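Local atomic coordinates of separin (Saccharomyces cerevisiae, PDB entry 5U1T), a protein that cleaves the MCD1/SCC1 subunit of cohesin at the onset of anaphase, acting as a caspase-like cysteine protease that securin holds inactive for most of the cell cycle. Residues 1291-1296 with 1309-1314; 1260-1265 with 1337-1342; 961-966 with 1286-1291; 1146-1151 with 1243-1248. All blocks are in the same frame, centred on the assembly; numbering follows the deposited sequence.

Contact 1. Residues 1291-1296 with 1309-1314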
# COMPACT_ATOMS: atom_id res chain seq x y z
N GLU A 1291 -29.82 -58.68 -10.59
CA GLU A 1291 -30.93 -58.35 -9.69
C GLU A 1291 -31.86 -57.31 -10.28
O GLU A 1291 -33.03 -57.25 -9.94
CB GLU A 1291 -30.42 -57.86 -8.34
CG GLU A 1291 -29.86 -58.95 -7.46
CD GLU A 1291 -29.15 -58.40 -6.24
OE1 GLU A 1291 -28.45 -59.18 -5.53
OE2 GLU A 1291 -29.28 -57.18 -5.99
N LEU A 1292 -31.33 -56.47 -11.16
CA LEU A 1292 -32.13 -55.42 -11.76
C LEU A 1292 -33.29 -56.01 -12.55
O LEU A 1292 -34.35 -55.41 -12.64
CB LEU A 1292 -31.28 -54.52 -12.65
CG LEU A 1292 -30.35 -53.53 -11.95
CD1 LEU A 1292 -29.59 -52.73 -12.99
CD2 LEU A 1292 -31.15 -52.63 -11.04
N PHE A 1293 -33.08 -57.19 -13.13
CA PHE A 1293 -34.11 -57.86 -13.93
C PHE A 1293 -35.26 -58.28 -13.04
O PHE A 1293 -36.42 -58.00 -13.35
CB PHE A 1293 -33.52 -59.06 -14.68
CG PHE A 1293 -32.70 -58.68 -15.88
CD1 PHE A 1293 -31.36 -58.36 -15.75
CD2 PHE A 1293 -33.30 -58.59 -17.13
CE1 PHE A 1293 -30.62 -57.97 -16.84
CE2 PHE A 1293 -32.56 -58.21 -18.23
CZ PHE A 1293 -31.22 -57.90 -18.08
N LEU A 1294 -34.93 -58.93 -11.92
CA LEU A 1294 -35.90 -59.31 -10.91
C LEU A 1294 -36.66 -58.13 -10.34
O LEU A 1294 -37.72 -58.29 -9.75
CB LEU A 1294 -35.21 -60.05 -9.77
CG LEU A 1294 -34.65 -61.42 -10.11
CD1 LEU A 1294 -34.36 -62.22 -8.85
CD2 LEU A 1294 -35.64 -62.13 -11.02
N LYS A 1295 -36.13 -56.92 -10.48
CA LYS A 1295 -36.82 -55.81 -9.88
C LYS A 1295 -37.82 -55.19 -10.86
O LYS A 1295 -38.65 -54.38 -10.46
CB LYS A 1295 -35.80 -54.80 -9.34
CG LYS A 1295 -35.18 -55.26 -8.00
CD LYS A 1295 -33.98 -54.45 -7.55
CE LYS A 1295 -33.49 -54.94 -6.17
NZ LYS A 1295 -32.22 -54.32 -5.68
N LEU A 1296 -37.79 -55.59 -12.12
CA LEU A 1296 -38.80 -55.12 -13.06
C LEU A 1296 -40.22 -55.66 -12.72
O LEU A 1296 -40.37 -56.74 -12.14
CB LEU A 1296 -38.43 -55.51 -14.49
CG LEU A 1296 -37.08 -55.09 -15.04
CD1 LEU A 1296 -36.65 -55.99 -16.18
CD2 LEU A 1296 -37.13 -53.64 -15.48
N ASP A 1309 -33.77 -51.97 -22.33
CA ASP A 1309 -32.67 -51.15 -21.85
C ASP A 1309 -31.75 -51.91 -20.92
O ASP A 1309 -30.55 -51.70 -20.96
CB ASP A 1309 -33.21 -49.91 -21.13
CG ASP A 1309 -33.95 -48.99 -22.07
OD1 ASP A 1309 -33.79 -49.15 -23.29
OD2 ASP A 1309 -34.70 -48.12 -21.58
N LEU A 1310 -32.29 -52.78 -20.07
CA LEU A 1310 -31.45 -53.66 -19.26
C LEU A 1310 -30.61 -54.58 -20.12
O LEU A 1310 -29.47 -54.85 -19.78
CB LEU A 1310 -32.27 -54.51 -18.31
CG LEU A 1310 -32.48 -53.94 -16.93
CD1 LEU A 1310 -32.80 -55.06 -15.98
CD2 LEU A 1310 -31.25 -53.20 -16.48
N ILE A 1311 -31.18 -55.06 -21.22
CA ILE A 1311 -30.47 -55.96 -22.13
C ILE A 1311 -29.26 -55.21 -22.68
O ILE A 1311 -28.13 -55.68 -22.60
CB ILE A 1311 -31.35 -56.47 -23.31
CG1 ILE A 1311 -32.73 -56.93 -22.83
CG2 ILE A 1311 -30.67 -57.56 -24.07
CD1 ILE A 1311 -32.79 -58.28 -22.34
N TYR A 1312 -29.53 -54.03 -23.21
CA TYR A 1312 -28.50 -53.15 -23.75
C TYR A 1312 -27.36 -52.95 -22.78
O TYR A 1312 -26.18 -52.97 -23.16
CB TYR A 1312 -29.10 -51.81 -24.12
CG TYR A 1312 -30.02 -51.87 -25.30
CD1 TYR A 1312 -30.05 -52.99 -26.12
CD2 TYR A 1312 -30.87 -50.80 -25.59
CE1 TYR A 1312 -30.90 -53.04 -27.21
CE2 TYR A 1312 -31.73 -50.83 -26.68
CZ TYR A 1312 -31.74 -51.95 -27.49
OH TYR A 1312 -32.59 -51.98 -28.58
N PHE A 1313 -27.73 -52.74 -21.53
CA PHE A 1313 -26.77 -52.53 -20.48
C PHE A 1313 -25.88 -53.76 -20.33
O PHE A 1313 -24.65 -53.65 -20.29
CB PHE A 1313 -27.49 -52.21 -19.16
CG PHE A 1313 -26.55 -51.96 -18.03
CD1 PHE A 1313 -25.62 -50.93 -18.10
CD2 PHE A 1313 -26.59 -52.75 -16.90
CE1 PHE A 1313 -24.73 -50.69 -17.06
CE2 PHE A 1313 -25.72 -52.52 -15.85
CZ PHE A 1313 -24.78 -51.49 -15.93
N VAL A 1314 -26.51 -54.94 -20.27
CA VAL A 1314 -25.77 -56.17 -20.09
C VAL A 1314 -24.91 -56.50 -21.33
O VAL A 1314 -23.73 -56.83 -21.22
CB VAL A 1314 -26.72 -57.34 -19.74
CG1 VAL A 1314 -25.93 -58.60 -19.46
CG2 VAL A 1314 -27.54 -56.97 -18.52
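Phe1293 and Leu1310 form the centre of a buried helix-to-helix contact in a cluster of helices within the peptidase C50 family region, where the end of helix 1287-1294 lies against the middle of helix 1303-1320. No hydrogen bond crosses it; the contact is a worked example of an aromatic ring enclosed by aliphatic branches on one face and at its edge. Leu1310 lays its CD1 methyl over the middle of the Phe1293 ring, in a CH-pi contact 3.5 Å from the ring centroid and only 7° off the ring normal. The two side chains run antiparallel alongside one another, which also brings Leu1310 CB to 3.6 Å from Phe1293 CZ. With CG beside its own backbone N (chi1 -76°), Phe1293 carries its ring across to helix 1303-1320. In the plane of that ring, Val1314 presents CG2 to the edge, 3.6 Å from Phe1293 CE1; Ile1311 CD1 stands a little farther off, near the edge at CE2. Leu1292 lies crosswise to Leu1310, its CB 3.7 Å from Leu1310 CD1. Phe1258 of helix 1252-1269 also touches Phe1293, and Leu1335 and Leu1339 of helix 1332-1347 touch Ile1311, so the core extends to two more helices. Leu1296 completes the surround of Leu1310, meeting it tip to tip with its CD1 4.0 Å from Leu1310 CD1.

Contact 2. Residues 1260-1265 with 1337-1342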
# COMPACT_ATOMS: atom_id res chain seq x y z
N ASP A 1260 -29.07 -69.06 -12.60
CA ASP A 1260 -28.85 -70.22 -13.46
C ASP A 1260 -29.59 -70.06 -14.78
O ASP A 1260 -29.03 -70.29 -15.86
CB ASP A 1260 -29.32 -71.50 -12.77
CG ASP A 1260 -28.32 -72.02 -11.75
OD1 ASP A 1260 -27.16 -71.57 -11.74
OD2 ASP A 1260 -28.69 -72.90 -10.95
N LYS A 1261 -30.86 -69.66 -14.69
CA LYS A 1261 -31.71 -69.51 -15.87
C LYS A 1261 -31.25 -68.37 -16.78
O LYS A 1261 -31.06 -68.56 -17.99
CB LYS A 1261 -33.16 -69.29 -15.43
CG LYS A 1261 -33.80 -70.52 -14.81
CD LYS A 1261 -34.04 -71.59 -15.85
CE LYS A 1261 -34.94 -72.67 -15.28
NZ LYS A 1261 -35.65 -73.50 -16.33
N PHE A 1262 -31.09 -67.20 -16.16
CA PHE A 1262 -30.51 -66.02 -16.76
C PHE A 1262 -29.30 -66.38 -17.61
O PHE A 1262 -29.27 -66.09 -18.80
CB PHE A 1262 -30.13 -65.01 -15.67
CG PHE A 1262 -29.36 -63.83 -16.17
CD1 PHE A 1262 -30.01 -62.77 -16.78
CD2 PHE A 1262 -27.97 -63.77 -16.01
CE1 PHE A 1262 -29.29 -61.68 -17.25
CE2 PHE A 1262 -27.25 -62.69 -16.48
CZ PHE A 1262 -27.91 -61.64 -17.10
N TYR A 1263 -28.32 -67.05 -17.02
CA TYR A 1263 -27.13 -67.42 -17.79
C TYR A 1263 -27.45 -68.43 -18.88
O TYR A 1263 -26.92 -68.32 -19.98
CB TYR A 1263 -26.03 -67.96 -16.88
CG TYR A 1263 -25.22 -66.84 -16.27
CD1 TYR A 1263 -24.39 -66.04 -17.05
CD2 TYR A 1263 -25.32 -66.56 -14.91
CE1 TYR A 1263 -23.66 -65.01 -16.49
CE2 TYR A 1263 -24.60 -65.52 -14.34
CZ TYR A 1263 -23.77 -64.75 -15.13
OH TYR A 1263 -23.06 -63.74 -14.53
N GLU A 1264 -28.31 -69.41 -18.61
CA GLU A 1264 -28.68 -70.35 -19.66
C GLU A 1264 -29.28 -69.56 -20.81
O GLU A 1264 -28.89 -69.74 -21.97
CB GLU A 1264 -29.65 -71.40 -19.14
CG GLU A 1264 -30.53 -72.08 -20.21
CD GLU A 1264 -31.84 -72.63 -19.60
OE1 GLU A 1264 -32.07 -72.41 -18.38
OE2 GLU A 1264 -32.63 -73.30 -20.31
N ILE A 1265 -30.19 -68.65 -20.49
CA ILE A 1265 -30.79 -67.82 -21.52
C ILE A 1265 -29.75 -67.04 -22.35
O ILE A 1265 -29.84 -67.00 -23.58
CB ILE A 1265 -31.82 -66.86 -20.91
CG1 ILE A 1265 -33.02 -67.67 -20.42
CG2 ILE A 1265 -32.25 -65.81 -21.93
CD1 ILE A 1265 -33.83 -66.99 -19.39
N VAL A 1337 -39.05 -63.40 -24.52
CA VAL A 1337 -39.99 -64.38 -24.02
C VAL A 1337 -39.47 -65.08 -22.78
O VAL A 1337 -40.16 -65.15 -21.77
CB VAL A 1337 -40.32 -65.45 -25.10
CG1 VAL A 1337 -40.97 -66.67 -24.47
CG2 VAL A 1337 -41.21 -64.85 -26.18
N GLN A 1338 -38.25 -65.61 -22.86
CA GLN A 1338 -37.68 -66.38 -21.76
C GLN A 1338 -37.36 -65.53 -20.51
O GLN A 1338 -37.51 -66.00 -19.39
CB GLN A 1338 -36.41 -67.11 -22.23
CG GLN A 1338 -36.67 -68.34 -23.10
CD GLN A 1338 -35.46 -68.75 -23.95
OE1 GLN A 1338 -34.38 -68.16 -23.84
NE2 GLN A 1338 -35.64 -69.73 -24.82
N LEU A 1339 -36.91 -64.29 -20.69
CA LEU A 1339 -36.59 -63.46 -19.52
C LEU A 1339 -37.85 -63.02 -18.80
O LEU A 1339 -37.90 -63.02 -17.57
CB LEU A 1339 -35.78 -62.25 -19.91
CG LEU A 1339 -34.28 -62.45 -20.04
CD1 LEU A 1339 -33.72 -61.23 -20.70
CD2 LEU A 1339 -33.62 -62.69 -18.70
N GLU A 1340 -38.86 -62.63 -19.58
CA GLU A 1340 -40.16 -62.24 -19.03
C GLU A 1340 -40.81 -63.39 -18.28
O GLU A 1340 -41.46 -63.19 -17.26
CB GLU A 1340 -41.11 -61.79 -20.14
CG GLU A 1340 -42.49 -61.44 -19.64
CD GLU A 1340 -43.20 -60.52 -20.58
OE1 GLU A 1340 -42.79 -60.46 -21.76
OE2 GLU A 1340 -44.16 -59.84 -20.15
N GLU A 1341 -40.63 -64.59 -18.82
CA GLU A 1341 -41.12 -65.80 -18.19
C GLU A 1341 -40.49 -65.95 -16.82
O GLU A 1341 -41.20 -66.02 -15.81
CB GLU A 1341 -40.83 -67.00 -19.09
CG GLU A 1341 -41.40 -68.33 -18.64
CD GLU A 1341 -40.90 -69.50 -19.52
OE1 GLU A 1341 -40.45 -69.26 -20.68
OE2 GLU A 1341 -40.97 -70.66 -19.04
N GLN A 1342 -39.17 -65.98 -16.76
CA GLN A 1342 -38.49 -66.16 -15.49
C GLN A 1342 -38.79 -65.01 -14.50
O GLN A 1342 -38.84 -65.23 -13.29
CB GLN A 1342 -36.98 -66.30 -15.69
CG GLN A 1342 -36.53 -67.54 -16.44
CD GLN A 1342 -37.26 -68.82 -16.00
OE1 GLN A 1342 -37.16 -69.26 -14.85
NE2 GLN A 1342 -38.01 -69.41 -16.94
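Gln1338 lies alongside Ile1265, the two side chains pointing opposite ways as they pass. Its chain is extended beyond CG, so the amide oxygen travels along the isoleucine and Gln1338 OE1 comes to 3.7 Å from Ile1265 CG2, while Gln1338 CB packs 3.8 Å from Ile1265 CD1. The polar end of Gln1338 is not left to these carbons, since OE1 accepts a hydrogen bond from Asn1269 farther along helix 1252-1269. Next comes Leu1339, whose CD2 reaches the edge of the Phe1262 ring, 4.1 Å from Phe1262 CD1, and whose CG is 4.4 Å from Ile1265 CG2. Its side chain also touches Met1307 of helix 1303-1320, leading from the pair into the core of this helical cluster. The pairing itself is that of two antiparallel helices, 1252-1269 and 1332-1347, whose short segments run at 176° with axes 10.3 Å apart; between residues 1260-1265 and 1337-1342 no hydrogen bond forms, the one to Asn1269 lying a turn farther on. A turn later, Gln1342 bends at chi2 (-43°) and lies crosswise to Lys1261, setting Gln1342 OE1 3.6 Å from Lys1261 CG, while Gln1342 CG lies 4.0 Å from Ile1265 CD1. An alanine in place of Gln1342 would probably open a gap beside Ile1265 CD1 and leave the aliphatic part of Lys1261 without its cover.

Contact 3. Residues 961-966 with 1286-1291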
# COMPACT_ATOMS: atom_id res chain seq x y z
N GLY A 961 -21.14 -48.80 -15.67
CA GLY A 961 -21.22 -49.12 -14.28
C GLY A 961 -19.99 -49.76 -13.71
O GLY A 961 -19.09 -50.10 -14.40
N ILE A 962 -19.98 -49.91 -12.40
CA ILE A 962 -18.84 -50.45 -11.70
C ILE A 962 -19.30 -50.94 -10.35
O ILE A 962 -20.15 -50.34 -9.76
CB ILE A 962 -17.75 -49.37 -11.57
CG1 ILE A 962 -16.58 -49.83 -10.76
CG2 ILE A 962 -18.30 -48.11 -10.97
CD1 ILE A 962 -15.28 -49.29 -11.28
N PRO A 963 -18.77 -52.03 -9.85
CA PRO A 963 -18.41 -53.21 -10.62
C PRO A 963 -19.56 -53.80 -11.38
O PRO A 963 -20.64 -53.95 -10.89
CB PRO A 963 -18.02 -54.18 -9.53
CG PRO A 963 -18.92 -53.83 -8.42
CD PRO A 963 -19.22 -52.38 -8.51
N SER A 964 -19.28 -54.16 -12.60
CA SER A 964 -20.28 -54.71 -13.46
C SER A 964 -19.91 -56.13 -13.84
O SER A 964 -20.77 -56.95 -14.05
CB SER A 964 -20.40 -53.84 -14.68
OG SER A 964 -19.14 -53.74 -15.29
N SER A 965 -18.63 -56.41 -13.91
CA SER A 965 -18.13 -57.70 -14.29
C SER A 965 -17.26 -58.27 -13.18
O SER A 965 -16.56 -57.56 -12.50
CB SER A 965 -17.37 -57.58 -15.59
OG SER A 965 -16.80 -58.79 -16.02
N LEU A 966 -17.31 -59.58 -13.02
CA LEU A 966 -16.42 -60.29 -12.13
C LEU A 966 -15.10 -60.56 -12.78
O LEU A 966 -15.04 -61.00 -13.91
CB LEU A 966 -17.05 -61.61 -11.74
CG LEU A 966 -18.06 -61.57 -10.61
CD1 LEU A 966 -18.85 -62.85 -10.56
CD2 LEU A 966 -17.31 -61.37 -9.32
N GLU A 1286 -21.87 -59.05 -12.66
CA GLU A 1286 -22.12 -58.93 -11.22
C GLU A 1286 -23.58 -59.17 -10.82
O GLU A 1286 -24.50 -58.93 -11.60
CB GLU A 1286 -21.68 -57.54 -10.75
CG GLU A 1286 -20.22 -57.45 -10.38
CD GLU A 1286 -20.01 -57.57 -8.88
OE1 GLU A 1286 -20.78 -56.93 -8.10
OE2 GLU A 1286 -19.08 -58.30 -8.47
N ASP A 1287 -23.80 -59.64 -9.60
CA ASP A 1287 -25.14 -60.01 -9.16
C ASP A 1287 -26.12 -58.85 -9.20
O ASP A 1287 -27.29 -59.04 -9.56
CB ASP A 1287 -25.13 -60.57 -7.74
CG ASP A 1287 -24.68 -62.00 -7.68
OD1 ASP A 1287 -24.47 -62.61 -8.75
OD2 ASP A 1287 -24.53 -62.53 -6.57
N TRP A 1288 -25.66 -57.65 -8.83
CA TRP A 1288 -26.59 -56.54 -8.68
C TRP A 1288 -27.14 -56.14 -10.02
O TRP A 1288 -28.20 -55.53 -10.10
CB TRP A 1288 -25.93 -55.34 -7.99
CG TRP A 1288 -24.86 -54.67 -8.79
CD1 TRP A 1288 -23.53 -54.94 -8.74
CD2 TRP A 1288 -25.03 -53.61 -9.75
NE1 TRP A 1288 -22.85 -54.12 -9.61
CE2 TRP A 1288 -23.74 -53.30 -10.25
CE3 TRP A 1288 -26.13 -52.90 -10.24
CZ2 TRP A 1288 -23.52 -52.30 -11.21
CZ3 TRP A 1288 -25.91 -51.90 -11.21
CH2 TRP A 1288 -24.61 -51.62 -11.68
N VAL A 1289 -26.43 -56.48 -11.09
CA VAL A 1289 -26.91 -56.21 -12.45
C VAL A 1289 -28.02 -57.19 -12.82
O VAL A 1289 -29.05 -56.80 -13.39
CB VAL A 1289 -25.78 -56.31 -13.48
CG1 VAL A 1289 -26.31 -56.15 -14.91
CG2 VAL A 1289 -24.68 -55.28 -13.18
N ILE A 1290 -27.79 -58.45 -12.48
CA ILE A 1290 -28.78 -59.50 -12.64
C ILE A 1290 -30.01 -59.16 -11.82
O ILE A 1290 -31.12 -59.30 -12.32
CB ILE A 1290 -28.21 -60.88 -12.23
CG1 ILE A 1290 -26.90 -61.15 -12.99
CG2 ILE A 1290 -29.21 -62.00 -12.49
CD1 ILE A 1290 -26.19 -62.43 -12.56
N GLU A 1291 -29.82 -58.68 -10.59
CA GLU A 1291 -30.93 -58.35 -9.69
C GLU A 1291 -31.86 -57.31 -10.28
O GLU A 1291 -33.03 -57.25 -9.94
CB GLU A 1291 -30.42 -57.86 -8.34
CG GLU A 1291 -29.86 -58.95 -7.46
CD GLU A 1291 -29.15 -58.40 -6.24
OE1 GLU A 1291 -28.45 -59.18 -5.53
OE2 GLU A 1291 -29.28 -57.18 -5.99
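Trp1288 holds CG between its backbone N and carbonyl carbon (chi1 67°), and this torsion turns the indole toward Pro963, while Glu1286 bends at chi2 (-98°) so that its chain folds along the same proline. The indole NE1 donates to Pro963 O at 2.6 Å, approaching nearly in line with the carbonyl bond and with the oxygen close to the ring plane, though the bond is bent at the hydrogen. Val1289 CG2 lies over one face of the indole. A second bond runs beside the first: Glu1286 N donates to Ser964 O over 2.7 Å, its N-H almost straight at 176°, although the nitrogen stands above the carbonyl plane. Consecutive carbonyls of the 961-966 segment are thus gripped by a side chain and a main chain of the other segment. Round these bonds the Glu1286 chain supplies the bulk of the packing, with CG 3.6 Å from Pro963 O and OE1 at the same separation from Pro963 CG; its other oxygen, OE2, lies 3.6 Å from Leu966 CD2. A phenylalanine at Trp1288 would probably leave Pro963 O without its N-H partner and lose one of the two ties between this loop and the helix start. The peptide bond before Pro963 is cis, where the chain leaves strand 960-962, whose Ile962 pairs with His1160 in the mixed sheet. Glu1286 occupies the N-cap position of helix 1287-1294, so this is the N-terminus of a helix docked on the loop that follows strand 960-962 of the mixed sheet.

Contact 4. Residues 1146-1151 with 1243-1248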
# COMPACT_ATOMS: atom_id res chain seq x y z
N LEU A 1146 -25.09 -37.75 -15.76
CA LEU A 1146 -25.66 -37.93 -14.43
C LEU A 1146 -24.89 -39.05 -13.74
O LEU A 1146 -24.38 -39.96 -14.40
CB LEU A 1146 -27.15 -38.26 -14.49
CG LEU A 1146 -27.92 -38.21 -13.17
CD1 LEU A 1146 -28.07 -36.79 -12.67
CD2 LEU A 1146 -29.28 -38.86 -13.34
N LEU A 1147 -24.79 -38.97 -12.43
CA LEU A 1147 -23.94 -39.86 -11.67
C LEU A 1147 -24.67 -40.39 -10.46
O LEU A 1147 -25.00 -39.64 -9.55
CB LEU A 1147 -22.67 -39.14 -11.20
CG LEU A 1147 -21.66 -38.57 -12.19
CD1 LEU A 1147 -20.50 -38.02 -11.40
CD2 LEU A 1147 -21.20 -39.64 -13.17
N LEU A 1148 -24.91 -41.70 -10.45
CA LEU A 1148 -25.54 -42.35 -9.32
C LEU A 1148 -24.55 -43.26 -8.61
O LEU A 1148 -23.74 -43.92 -9.24
CB LEU A 1148 -26.76 -43.15 -9.80
CG LEU A 1148 -27.73 -42.44 -10.74
CD1 LEU A 1148 -28.90 -43.35 -11.07
CD2 LEU A 1148 -28.22 -41.14 -10.13
N SER A 1149 -24.60 -43.30 -7.29
CA SER A 1149 -23.90 -44.33 -6.53
C SER A 1149 -24.83 -44.83 -5.46
O SER A 1149 -25.77 -44.13 -5.08
CB SER A 1149 -22.61 -43.80 -5.91
OG SER A 1149 -21.73 -43.36 -6.92
N LYS A 1150 -24.58 -46.03 -4.97
CA LYS A 1150 -25.46 -46.61 -3.98
C LYS A 1150 -24.62 -47.34 -2.96
O LYS A 1150 -23.60 -47.93 -3.29
CB LYS A 1150 -26.48 -47.57 -4.60
CG LYS A 1150 -27.61 -47.96 -3.66
CD LYS A 1150 -28.19 -49.33 -4.01
CE LYS A 1150 -28.73 -49.40 -5.43
NZ LYS A 1150 -28.85 -50.78 -6.00
N LEU A 1151 -25.08 -47.28 -1.73
CA LEU A 1151 -24.37 -47.87 -0.62
C LEU A 1151 -25.35 -48.71 0.19
O LEU A 1151 -26.24 -48.17 0.83
CB LEU A 1151 -23.75 -46.76 0.22
CG LEU A 1151 -22.57 -47.11 1.11
CD1 LEU A 1151 -21.62 -45.91 1.18
CD2 LEU A 1151 -23.06 -47.52 2.50
N GLY A 1243 -34.51 -49.16 -11.57
CA GLY A 1243 -34.38 -50.19 -10.54
C GLY A 1243 -33.23 -50.02 -9.56
O GLY A 1243 -33.21 -50.66 -8.51
N PHE A 1244 -32.28 -49.14 -9.91
CA PHE A 1244 -31.17 -48.79 -9.04
C PHE A 1244 -31.74 -48.13 -7.78
O PHE A 1244 -31.16 -48.23 -6.69
CB PHE A 1244 -30.20 -47.86 -9.77
CG PHE A 1244 -28.85 -47.67 -9.10
CD1 PHE A 1244 -27.86 -48.65 -9.20
CD2 PHE A 1244 -28.55 -46.51 -8.40
CE1 PHE A 1244 -26.63 -48.48 -8.61
CE2 PHE A 1244 -27.31 -46.33 -7.81
CZ PHE A 1244 -26.35 -47.31 -7.91
N PHE A 1245 -32.89 -47.49 -7.94
CA PHE A 1245 -33.55 -46.81 -6.83
C PHE A 1245 -34.52 -47.70 -6.06
O PHE A 1245 -35.05 -47.30 -5.02
CB PHE A 1245 -34.31 -45.58 -7.35
CG PHE A 1245 -33.41 -44.48 -7.77
CD1 PHE A 1245 -32.93 -43.57 -6.82
CD2 PHE A 1245 -33.01 -44.36 -9.09
CE1 PHE A 1245 -32.09 -42.55 -7.18
CE2 PHE A 1245 -32.17 -43.35 -9.47
CZ PHE A 1245 -31.70 -42.44 -8.53
N SER A 1246 -34.75 -48.90 -6.57
CA SER A 1246 -35.79 -49.76 -6.02
C SER A 1246 -35.49 -50.17 -4.58
O SER A 1246 -34.37 -50.58 -4.24
CB SER A 1246 -36.00 -51.00 -6.89
OG SER A 1246 -36.67 -52.01 -6.16
N PRO A 1247 -36.51 -50.04 -3.72
CA PRO A 1247 -36.41 -50.40 -2.31
C PRO A 1247 -36.49 -51.90 -2.08
O PRO A 1247 -36.37 -52.31 -0.93
CB PRO A 1247 -37.61 -49.69 -1.69
CG PRO A 1247 -38.59 -49.63 -2.80
CD PRO A 1247 -37.80 -49.42 -4.04
N GLU A 1248 -36.69 -52.70 -3.14
CA GLU A 1248 -36.88 -54.15 -3.02
C GLU A 1248 -35.59 -54.92 -2.72
O GLU A 1248 -34.55 -54.63 -3.31
CB GLU A 1248 -37.49 -54.70 -4.30
CG GLU A 1248 -38.91 -54.25 -4.60
CD GLU A 1248 -39.50 -54.94 -5.84
OE1 GLU A 1248 -39.03 -56.03 -6.22
OE2 GLU A 1248 -40.44 -54.38 -6.44
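Lys1150 and Phe1244 point in opposing directions as they pass, the lysine chain running over one face of the ring. Lys1150 CG lies anti to its backbone N (chi1 -167°), and the chain stays extended through chi2 and bends at chi3, which carries Lys1150 CE above the ring centre at 3.8 Å from the centroid in a CH-pi contact. NZ lies a little off to one side of the same face, 4.3 Å from the Phe1244 centroid, a cation-pi arrangement in which the ring's electrons would probably help to stabilise the ammonium charge. The ring's edge is turned to the backbone of the strand, where Ser1149 C lies in its plane. Leu1148 meets both aromatic rings: its CB lies 3.8 Å from Phe1244 CE2, and it is set roughly perpendicular to Phe1245, with CD1 3.6 Å from Phe1245 CE2. Just beyond, Ser1246 OG accepts from Glu1248 N in an ST turn. The two phenylalanines thus lay the loop between helix 1209-1237 and strand 1248-1249 across strand 1146-1152, which is hydrogen-bonded antiparallel to strands 1132-1139 and 1157-1163; Phe1244 also touches Thr1159, and Phe1245 touches Ile1135.

How the contacts relate
All four contacts crowd into one end of the elongated chain, their centres 10 to 24 Å apart. Contacts 1 and 3 share helix 1287-1294 and the residue Glu1291, which forms salt bridges to Arg1155 and Arg1157. Contact 2 adds helices 1252-1269 and 1332-1347, touching contact 1 where Phe1262 meets Phe1293, and contact 3 where Phe1262 meets Ile1290. Contacts 3 and 4 both reach the mixed sheet, and Trp1288 brushes Phe1244. Along the chain, contact 4 falls wholly within the span bridged by contact 3, and contact 1 within that of contact 2, while contacts 2 and 3 interleave. Sheet and helices are therefore tied into one compact unit, away from the probable active-site residue Cys1497.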